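CTP:phosphocholine Cytidylyltransferase (Streptococcus pneumoniae, PDB 1JYK) catalyses the transfer of a cytidylyl group from CTP to phosphocholine, which makes CDP-choline and releases pyrophosphate. Local coordinates at residues L50-V53 and N54-P57; L58-Y61 and Q62-L66; E150-T153 and N154-F157; E227-E230 and G231-Y235. All blocks are in the same frame, centred on the assembly; numbering follows the deposited sequence.

In the fold
The four contacts follow one another along the chain. Contact 1, the hairpin of strands 52-53 and 56-57, runs straight into contact 2, the first turns of helix 58-68; their centres are about 11 Å apart, and a hydrogen bond and salt bridges tie them together, both in the part of the chain that belongs to the nucleotidyl transferase family. Helix 58-68 packs on strands 27-32 and 74-78 of the large mixed sheet. Contact 3 is the surface loop leaving strand 142-149 of that sheet. Contact 4 connects its parallel neighbour, strand 224-228, to strand 234-236, its centre about 15 Å from that of contact 3 and 17 Å from that of contact 2. Contact 2 thus covers the large sheet, while contacts 3 and 4 leave two of its adjacent strands.

Contact 1: L50-V53 and N54-P57; sequences LVQV and NQKP
The side chain of Q52 lies alongside the ring of P57, both pointing the same way, with Q52 CG 4.1 Å from P57 CD. CG is anti to the carbonyl carbon of Q52 (chi1 -48°), and the extended chain beyond it carries the amide past the proline to the turn residues, where OE1 comes to 3.6 Å from Q55 C. At the CB corner of the ring, L50 CD2 reaches P57 CB, so the proline is touched by two side chains of the incoming segment, L50 before the strand and Q52 on it. Q52 and P57 form a non-hydrogen-bonded antiparallel pair, and Q52 CA sends a C-H...O contact to K56 O at 3.4 Å. One step closer to the turn, V53 and K56 are the hydrogen-bonded pair: V53 N to K56 O is 3.0 Å and fairly straight (161°), while K56 N to V53 O is 3.1 Å and more bent. V53 O is also hydrogen-bonded by Y61 OH from the following helix. N54 and Q55 both have left-handed backbone conformations, and a water accepts a hydrogen bond from Q55 N, 2.6 Å from its oxygen, with a weak bond onward to Q52 O. V53, on the opposite face from Q52 and P57, packs on L246 and L250 of helix 240-250. This is a tight two-residue beta hairpin closed by a type I' turn.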
loop_
_atom_site.group_PDB
_atom_site.type_symbol
_atom_site.label_atom_id
_atom_site.label_comp_id
_atom_site.label_asym_id
_atom_site.label_seq_id
_atom_site.Cartn_x
_atom_site.Cartn_y
_atom_site.Cartn_z
ATOM N N LEU A 50 0.912 -4.239 13.097
ATOM C CA LEU A 50 0.583 -5.249 14.098
ATOM C C LEU A 50 -0.415 -4.786 15.167
ATOM O O LEU A 50 -0.665 -5.494 16.147
ATOM C CB LEU A 50 1.872 -5.774 14.743
ATOM C CG LEU A 50 2.834 -6.466 13.760
ATOM C CD1 LEU A 50 4.030 -7.000 14.532
ATOM C CD2 LEU A 50 2.137 -7.604 13.016
ATOM N N VAL A 51 -0.983 -3.598 14.982
ATOM C CA VAL A 51 -1.986 -3.099 15.912
ATOM C C VAL A 51 -3.159 -4.074 15.741
ATOM O O VAL A 51 -3.505 -4.451 14.618
ATOM C CB VAL A 51 -2.412 -1.649 15.548
ATOM C CG1 VAL A 51 -3.768 -1.320 16.154
ATOM C CG2 VAL A 51 -1.371 -0.669 16.062
ATOM N N GLN A 52 -3.760 -4.497 16.843
ATOM C CA GLN A 52 -4.855 -5.457 16.759
ATOM C C GLN A 52 -6.263 -4.871 16.729
ATOM O O GLN A 52 -6.609 -4.006 17.531
ATOM C CB GLN A 52 -4.751 -6.455 17.913
ATOM C CG GLN A 52 -3.357 -7.022 18.092
ATOM C CD GLN A 52 -3.296 -8.115 19.132
ATOM O OE1 GLN A 52 -4.316 -8.682 19.521
ATOM N NE2 GLN A 52 -2.091 -8.424 19.586
ATOM N N VAL A 53 -7.063 -5.337 15.779
ATOM C CA VAL A 53 -8.451 -4.914 15.671
ATOM C C VAL A 53 -9.217 -6.217 15.804
ATOM O O VAL A 53 -8.888 -7.216 15.159
ATOM C CB VAL A 53 -8.766 -4.203 14.317
ATOM C CG1 VAL A 53 -7.833 -3.020 14.139
ATOM C CG2 VAL A 53 -8.641 -5.163 13.153
ATOM N N ASN A 54 -10.223 -6.214 16.670
ATOM C CA ASN A 54 -10.996 -7.418 16.921
ATOM C C ASN A 54 -10.020 -8.520 17.321
ATOM O O ASN A 54 -10.130 -9.664 16.869
ATOM C CB ASN A 54 -11.782 -7.840 15.679
ATOM C CG ASN A 54 -13.004 -8.674 16.020
ATOM O OD1 ASN A 54 -13.473 -8.674 17.156
ATOM N ND2 ASN A 54 -13.523 -9.391 15.032
ATOM N N GLN A 55 -9.044 -8.143 18.147
ATOM C CA GLN A 55 -8.038 -9.060 18.680
ATOM C C GLN A 55 -7.146 -9.772 17.672
ATOM O O GLN A 55 -6.675 -10.877 17.941
ATOM C CB GLN A 55 -8.717 -10.112 19.566
ATOM C CG GLN A 55 -9.523 -9.539 20.730
ATOM C CD GLN A 55 -8.707 -8.600 21.625
ATOM O OE1 GLN A 55 -9.245 -7.641 22.190
ATOM N NE2 GLN A 55 -7.406 -8.876 21.757
ATOM N N LYS A 56 -6.901 -9.146 16.527
ATOM C CA LYS A 56 -6.057 -9.752 15.499
ATOM C C LYS A 56 -5.235 -8.674 14.793
ATOM O O LYS A 56 -5.784 -7.671 14.351
ATOM C CB LYS A 56 -6.939 -10.492 14.488
ATOM C CG LYS A 56 -6.193 -11.189 13.366
ATOM C CD LYS A 56 -7.131 -12.111 12.595
ATOM C CE LYS A 56 -6.426 -12.779 11.431
ATOM N NZ LYS A 56 -5.472 -13.806 11.913
ATOM N N PRO A 57 -3.902 -8.857 14.696
ATOM C CA PRO A 57 -3.059 -7.855 14.024
ATOM C C PRO A 57 -3.588 -7.521 12.635
ATOM O O PRO A 57 -3.944 -8.413 11.865
ATOM C CB PRO A 57 -1.683 -8.517 13.966
ATOM C CG PRO A 57 -1.684 -9.466 15.126
ATOM C CD PRO A 57 -3.104 -9.983 15.215
HETATM O O HOH W 1 -8.635 -5.908 19.369
#

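Contact 2: L58-Y61 and Q62-L66; sequences LIEY and QIEFL
I59 and I63 meet one helical turn apart, and their backbone bond leads the series: I63 N to I59 O is 2.9 Å and almost straight (171°). E64 N to E60 O at 3.0 Å and F65 N to Y61 O at 3.2 Å continue it. The apolar contact follows the same spacing. I59 CG1, placed anti to its own N (chi1 -162°), touches I63 CD1 at 3.9 Å, and the I63 chain also covers the I59 carbonyl. Q62 is the polar neighbour of this pair: its extended side chain crosses I59 at about a right angle, and Q62 OE1 lies 4.0 Å from I59 CG1. That oxygen is buried without a partner in the model, whereas Q62 NE2 is hydrogen-bonded to D125 O. Among the charged groups, E60 OE1 and E64 OE1 stand 4.5 Å apart, and K56 NZ makes salt bridges to both, which probably offsets their repulsion. E60 OE2 pairs further with K91, and E64 OE1 is hydrogen-bonded to Y92 OH. The I59 and I63 side of helix 58-68 packs on I30 of strand 27-32 and I76 of strand 74-78, while Q62 and F65 reach L130 of strand 128-130 and the Y61 ring meets Y129 edge-to-face.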
loop_
_atom_site.group_PDB
_atom_site.type_symbol
_atom_site.label_atom_id
_atom_site.label_comp_id
_atom_site.label_asym_id
_atom_site.label_seq_id
_atom_site.Cartn_x
_atom_site.Cartn_y
_atom_site.Cartn_z
ATOM N N LEU A 58 -3.637 -6.232 12.319
ATOM C CA LEU A 58 -4.139 -5.765 11.030
ATOM C C LEU A 58 -3.575 -6.500 9.820
ATOM O O LEU A 58 -4.318 -6.905 8.929
ATOM C CB LEU A 58 -3.848 -4.272 10.861
ATOM C CG LEU A 58 -4.795 -3.277 11.526
ATOM C CD1 LEU A 58 -4.232 -1.875 11.356
ATOM C CD2 LEU A 58 -6.172 -3.374 10.912
ATOM N N ILE A 59 -2.256 -6.662 9.781
ATOM C CA ILE A 59 -1.621 -7.310 8.643
ATOM C C ILE A 59 -2.068 -8.757 8.415
ATOM O O ILE A 59 -2.042 -9.245 7.281
ATOM C CB ILE A 59 -0.068 -7.247 8.766
ATOM C CG1 ILE A 59 0.571 -7.512 7.402
ATOM C CG2 ILE A 59 0.425 -8.237 9.813
ATOM C CD1 ILE A 59 2.017 -7.054 7.314
ATOM N N GLU A 60 -2.479 -9.445 9.478
ATOM C CA GLU A 60 -2.926 -10.830 9.333
ATOM C C GLU A 60 -4.201 -10.921 8.489
ATOM O O GLU A 60 -4.371 -11.856 7.710
ATOM C CB GLU A 60 -3.145 -11.467 10.710
ATOM C CG GLU A 60 -1.835 -11.801 11.409
ATOM C CD GLU A 60 -2.011 -12.617 12.682
ATOM O OE1 GLU A 60 -3.152 -13.012 13.007
ATOM O OE2 GLU A 60 -0.993 -12.861 13.358
ATOM N N TYR A 61 -5.098 -9.952 8.636
ATOM C CA TYR A 61 -6.320 -9.956 7.841
ATOM C C TYR A 61 -5.951 -9.863 6.363
ATOM O O TYR A 61 -6.539 -10.537 5.524
ATOM C CB TYR A 61 -7.206 -8.761 8.201
ATOM C CG TYR A 61 -7.864 -8.852 9.558
ATOM C CD1 TYR A 61 -7.338 -8.168 10.653
ATOM C CD2 TYR A 61 -9.044 -9.581 9.738
ATOM C CE1 TYR A 61 -7.969 -8.200 11.894
ATOM C CE2 TYR A 61 -9.686 -9.621 10.980
ATOM C CZ TYR A 61 -9.143 -8.927 12.050
ATOM O OH TYR A 61 -9.768 -8.948 13.273
ATOM N N GLN A 62 -4.971 -9.018 6.055
ATOM C CA GLN A 62 -4.524 -8.824 4.680
ATOM C C GLN A 62 -3.835 -10.065 4.126
ATOM O O GLN A 62 -4.153 -10.515 3.026
ATOM C CB GLN A 62 -3.576 -7.624 4.594
ATOM C CG GLN A 62 -4.169 -6.321 5.140
ATOM C CD GLN A 62 -3.169 -5.169 5.121
ATOM O OE1 GLN A 62 -1.953 -5.377 5.177
ATOM N NE2 GLN A 62 -3.681 -3.946 5.037
ATOM N N ILE A 63 -2.884 -10.610 4.885
ATOM C CA ILE A 63 -2.152 -11.809 4.471
ATOM C C ILE A 63 -3.108 -12.981 4.189
ATOM O O ILE A 63 -2.954 -13.698 3.195
ATOM C CB ILE A 63 -1.123 -12.240 5.562
ATOM C CG1 ILE A 63 0.061 -11.265 5.585
ATOM C CG2 ILE A 63 -0.596 -13.637 5.270
ATOM C CD1 ILE A 63 0.909 -11.362 6.845
ATOM N N GLU A 64 -4.104 -13.162 5.052
ATOM C CA GLU A 64 -5.060 -14.254 4.877
ATOM C C GLU A 64 -5.932 -14.058 3.633
ATOM O O GLU A 64 -6.232 -15.024 2.930
ATOM C CB GLU A 64 -5.907 -14.413 6.143
ATOM C CG GLU A 64 -5.136 -15.151 7.226
ATOM C CD GLU A 64 -5.814 -15.150 8.579
ATOM O OE1 GLU A 64 -5.089 -15.187 9.596
ATOM O OE2 GLU A 64 -7.058 -15.122 8.637
ATOM N N PHE A 65 -6.320 -12.814 3.355
ATOM C CA PHE A 65 -7.122 -12.513 2.169
ATOM C C PHE A 65 -6.315 -12.901 0.940
ATOM O O PHE A 65 -6.828 -13.513 0.007
ATOM C CB PHE A 65 -7.436 -11.015 2.096
ATOM C CG PHE A 65 -8.766 -10.634 2.688
ATOM C CD1 PHE A 65 -9.109 -9.293 2.838
ATOM C CD2 PHE A 65 -9.680 -11.605 3.091
ATOM C CE1 PHE A 65 -10.337 -8.925 3.378
ATOM C CE2 PHE A 65 -10.908 -11.245 3.632
ATOM C CZ PHE A 65 -11.236 -9.904 3.776
ATOM N N LEU A 66 -5.036 -12.538 0.956
ATOM C CA LEU A 66 -4.137 -12.825 -0.152
ATOM C C LEU A 66 -3.961 -14.316 -0.409
ATOM O O LEU A 66 -4.111 -14.781 -1.538
ATOM C CB LEU A 66 -2.772 -12.203 0.120
ATOM C CG LEU A 66 -2.693 -10.687 -0.058
ATOM C CD1 LEU A 66 -1.493 -10.142 0.720
ATOM C CD2 LEU A 66 -2.581 -10.360 -1.546
#

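Contact 3: E150-T153 and N154-F157; sequences EDCT and NEWF
The chain from C152 to E155 bends sharply at N154, whose left-handed backbone conformation follows an extended T153, and no direct hydrogen bond spans the bend. Its inner side is filled by side chains instead. C152 comes to the edge of the F157 ring, near the ring plane, with CB 3.7 Å from F157 CZ. Its sulfur sits at the same rim: SG is 4.9 Å from the ring centroid and 74° off the ring normal. E155 adds its methylene from another direction, CG resting 3.7 Å from C152 CB. A bend at chi2 (-78°) then brings the E155 carboxylate back beside T153, and a water joins the two, donating to E155 OE1 at 2.6 Å from its oxygen and accepting from T153 N at 2.9 Å. On the outer side T153 and N154 run side by side, T153 CG2 lying 3.4 Å from N154 OD1. The buried F157 ring also packs the loop against I170 of strand 166-170 and the loop holding I178. The arrangement is a Cys sulfur-aromatic contact with a water bridge, set in the surface loop between strands 142-149 and 157-160.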
loop_
_atom_site.group_PDB
_atom_site.type_symbol
_atom_site.label_atom_id
_atom_site.label_comp_id
_atom_site.label_asym_id
_atom_site.label_seq_id
_atom_site.Cartn_x
_atom_site.Cartn_y
_atom_site.Cartn_z
ATOM N N GLU A 150 -14.616 12.071 1.332
ATOM C CA GLU A 150 -14.926 13.494 1.450
ATOM C C GLU A 150 -14.184 14.058 2.663
ATOM O O GLU A 150 -13.641 13.299 3.467
ATOM C CB GLU A 150 -16.432 13.690 1.610
ATOM C CG GLU A 150 -17.214 13.268 0.388
ATOM C CD GLU A 150 -18.685 13.614 0.480
ATOM O OE1 GLU A 150 -19.325 13.763 -0.584
ATOM O OE2 GLU A 150 -19.199 13.734 1.611
ATOM N N ASP A 151 -14.155 15.380 2.795
ATOM C CA ASP A 151 -13.461 16.017 3.914
ATOM C C ASP A 151 -12.056 15.450 3.990
ATOM O O ASP A 151 -11.533 15.174 5.069
ATOM C CB ASP A 151 -14.187 15.743 5.233
ATOM C CG ASP A 151 -15.654 16.092 5.171
ATOM O OD1 ASP A 151 -15.974 17.241 4.789
ATOM O OD2 ASP A 151 -16.487 15.218 5.498
ATOM N N CYS A 152 -11.447 15.281 2.826
ATOM C CA CYS A 152 -10.109 14.730 2.734
ATOM C C CYS A 152 -9.031 15.653 3.252
ATOM O O CYS A 152 -9.208 16.865 3.335
ATOM C CB CYS A 152 -9.791 14.373 1.286
ATOM S SG CYS A 152 -10.565 12.871 0.756
ATOM N N THR A 153 -7.899 15.055 3.585
ATOM C CA THR A 153 -6.765 15.805 4.077
ATOM C C THR A 153 -5.500 15.114 3.609
ATOM O O THR A 153 -5.242 13.964 3.961
ATOM C CB THR A 153 -6.772 15.871 5.612
ATOM O OG1 THR A 153 -7.540 17.006 6.032
ATOM C CG2 THR A 153 -5.353 15.992 6.154
ATOM N N ASN A 154 -4.725 15.812 2.792
ATOM C CA ASN A 154 -3.472 15.270 2.291
ATOM C C ASN A 154 -3.582 14.000 1.450
ATOM O O ASN A 154 -2.605 13.270 1.310
ATOM C CB ASN A 154 -2.524 15.012 3.460
ATOM C CG ASN A 154 -2.139 16.286 4.180
ATOM O OD1 ASN A 154 -2.012 16.307 5.408
ATOM N ND2 ASN A 154 -1.953 17.364 3.419
ATOM N N GLU A 155 -4.754 13.724 0.895
ATOM C CA GLU A 155 -4.910 12.539 0.060
ATOM C C GLU A 155 -4.558 12.910 -1.369
ATOM O O GLU A 155 -4.451 14.091 -1.694
ATOM C CB GLU A 155 -6.355 12.039 0.089
ATOM C CG GLU A 155 -6.966 11.992 1.465
ATOM C CD GLU A 155 -6.508 10.789 2.240
ATOM O OE1 GLU A 155 -6.752 10.744 3.466
ATOM O OE2 GLU A 155 -5.900 9.886 1.624
ATOM N N TRP A 156 -4.367 11.904 -2.213
ATOM C CA TRP A 156 -4.083 12.135 -3.626
ATOM C C TRP A 156 -5.282 11.563 -4.370
ATOM O O TRP A 156 -5.830 10.534 -3.975
ATOM C CB TRP A 156 -2.801 11.430 -4.066
ATOM C CG TRP A 156 -1.537 12.113 -3.619
ATOM C CD1 TRP A 156 -1.424 13.150 -2.725
ATOM C CD2 TRP A 156 -0.197 11.785 -4.013
ATOM N NE1 TRP A 156 -0.102 13.475 -2.536
ATOM C CE2 TRP A 156 0.672 12.653 -3.317
ATOM C CE3 TRP A 156 0.348 10.832 -4.886
ATOM C CZ2 TRP A 156 2.068 12.599 -3.467
ATOM C CZ3 TRP A 156 1.737 10.783 -5.037
ATOM C CH2 TRP A 156 2.578 11.662 -4.330
ATOM N N PHE A 157 -5.690 12.224 -5.444
ATOM C CA PHE A 157 -6.860 11.785 -6.188
ATOM C C PHE A 157 -6.597 11.317 -7.605
ATOM O O PHE A 157 -5.628 11.731 -8.250
ATOM C CB PHE A 157 -7.897 12.905 -6.199
ATOM C CG PHE A 157 -8.213 13.436 -4.838
ATOM C CD1 PHE A 157 -9.338 12.989 -4.146
ATOM C CD2 PHE A 157 -7.372 14.356 -4.228
ATOM C CE1 PHE A 157 -9.619 13.453 -2.859
ATOM C CE2 PHE A 157 -7.640 14.827 -2.946
ATOM C CZ PHE A 157 -8.771 14.371 -2.256
HETATM O O HOH W 2 -8.127 12.461 4.831
#

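Contact 4: E227-E230 and G231-Y235; sequences EELE and GNSIY
At the flat E230-G231 peptide, S233 N approaches E230 O from above the carbonyl plane, 36° out of it, and donates at 2.9 Å. This bond closes a type I beta turn from E230 to S233, the corner at which the chain leaves strand 224-228 of the large sheet and heads into strand 234-236. S233 OG approaches the same carbonyl, but only weakly, at 3.2 Å from E230 O.

A water knits the corner together. It accepts from E230 N at 3.1 Å from its oxygen, donates to E230 OE2 and lies 2.8 Å from S233 OG. The E230 side chain can take part because CG is anti to its carbonyl carbon (chi1 -62°) and the extended chain keeps the carboxylate on the side of its own N. E230 OE2 has a second partner in the salt bridge to K132 NZ. R177 NH1 is hydrogen-bonded to L229 O, just before the turn, and R149 NH1 to G231 O within it. Backbone hydrogen bonds join L229 to S146 and S233, the last residue of the turn, to F131.

Ahead of the turn, L229 points its CB at the returning chain. L229 CB touches S233 CB at 3.9 Å. Farther out, the leucine and I234 cross obliquely beside M134, which both touch. Their terminal methyls are pressed tighter than ordinary van der Waals contact, with L229 CD1 3.4 Å from I234 CD1.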
loop_
_atom_site.group_PDB
_atom_site.type_symbol
_atom_site.label_atom_id
_atom_site.label_comp_id
_atom_site.label_asym_id
_atom_site.label_seq_id
_atom_site.Cartn_x
_atom_site.Cartn_y
_atom_site.Cartn_z
ATOM N N GLU A 227 -10.233 0.854 -10.305
ATOM C CA GLU A 227 -11.242 -0.128 -9.945
ATOM C C GLU A 227 -11.997 0.542 -8.807
ATOM O O GLU A 227 -11.501 0.623 -7.688
ATOM C CB GLU A 227 -10.585 -1.419 -9.465
ATOM C CG GLU A 227 -11.558 -2.459 -8.917
ATOM C CD GLU A 227 -12.450 -3.066 -9.986
ATOM O OE1 GLU A 227 -12.053 -3.079 -11.175
ATOM O OE2 GLU A 227 -13.553 -3.532 -9.631
ATOM N N GLU A 228 -13.189 1.051 -9.109
ATOM C CA GLU A 228 -13.999 1.743 -8.122
ATOM C C GLU A 228 -14.524 0.805 -7.047
ATOM O O GLU A 228 -15.278 -0.125 -7.332
ATOM C CB GLU A 228 -15.162 2.444 -8.815
ATOM C CG GLU A 228 -14.715 3.447 -9.862
ATOM C CD GLU A 228 -15.861 4.279 -10.408
ATOM O OE1 GLU A 228 -16.979 3.735 -10.517
ATOM O OE2 GLU A 228 -15.646 5.468 -10.730
ATOM N N LEU A 229 -14.119 1.055 -5.807
ATOM C CA LEU A 229 -14.543 0.238 -4.682
ATOM C C LEU A 229 -15.729 0.864 -3.961
ATOM O O LEU A 229 -15.892 2.088 -3.952
ATOM C CB LEU A 229 -13.397 0.079 -3.676
ATOM C CG LEU A 229 -12.167 -0.737 -4.061
ATOM C CD1 LEU A 229 -11.178 -0.727 -2.907
ATOM C CD2 LEU A 229 -12.573 -2.160 -4.382
ATOM N N GLU A 230 -16.554 0.013 -3.353
ATOM C CA GLU A 230 -17.693 0.483 -2.580
ATOM C C GLU A 230 -17.097 1.168 -1.357
ATOM O O GLU A 230 -16.091 0.714 -0.810
ATOM C CB GLU A 230 -18.570 -0.691 -2.159
ATOM C CG GLU A 230 -19.159 -1.447 -3.341
ATOM C CD GLU A 230 -19.707 -2.811 -2.958
ATOM O OE1 GLU A 230 -20.939 -2.926 -2.781
ATOM O OE2 GLU A 230 -18.906 -3.766 -2.836
ATOM N N GLY A 231 -17.717 2.264 -0.942
ATOM C CA GLY A 231 -17.235 3.042 0.187
ATOM C C GLY A 231 -16.638 2.355 1.402
ATOM O O GLY A 231 -15.634 2.823 1.934
ATOM N N ASN A 232 -17.236 1.255 1.845
ATOM C CA ASN A 232 -16.752 0.555 3.033
ATOM C C ASN A 232 -15.832 -0.642 2.763
ATOM O O ASN A 232 -15.659 -1.502 3.630
ATOM C CB ASN A 232 -17.950 0.093 3.874
ATOM C CG ASN A 232 -19.055 -0.518 3.029
ATOM O OD1 ASN A 232 -18.790 -1.195 2.030
ATOM N ND2 ASN A 232 -20.305 -0.283 3.426
ATOM N N SER A 233 -15.234 -0.694 1.581
ATOM C CA SER A 233 -14.359 -1.806 1.222
ATOM C C SER A 233 -13.030 -1.749 1.960
ATOM O O SER A 233 -12.511 -2.770 2.413
ATOM C CB SER A 233 -14.113 -1.802 -0.284
ATOM O OG SER A 233 -15.198 -2.397 -0.972
ATOM N N ILE A 234 -12.475 -0.544 2.052
ATOM C CA ILE A 234 -11.213 -0.310 2.744
ATOM C C ILE A 234 -11.517 0.684 3.852
ATOM O O ILE A 234 -12.183 1.694 3.623
ATOM C CB ILE A 234 -10.151 0.312 1.803
ATOM C CG1 ILE A 234 -9.684 -0.720 0.777
ATOM C CG2 ILE A 234 -8.964 0.810 2.609
ATOM C CD1 ILE A 234 -8.921 -0.123 -0.389
ATOM N N TYR A 235 -11.055 0.394 5.057
ATOM C CA TYR A 235 -11.283 1.295 6.171
ATOM C C TYR A 235 -9.926 1.808 6.611
ATOM O O TYR A 235 -9.101 1.043 7.099
ATOM C CB TYR A 235 -11.967 0.564 7.317
ATOM C CG TYR A 235 -12.335 1.458 8.475
ATOM C CD1 TYR A 235 -13.671 1.702 8.790
ATOM C CD2 TYR A 235 -11.354 2.027 9.284
ATOM C CE1 TYR A 235 -14.017 2.487 9.886
ATOM C CE2 TYR A 235 -11.689 2.811 10.380
ATOM C CZ TYR A 235 -13.024 3.035 10.676
ATOM O OH TYR A 235 -13.368 3.795 11.770
HETATM O O HOH W 3 -16.120 -3.084 -3.536
#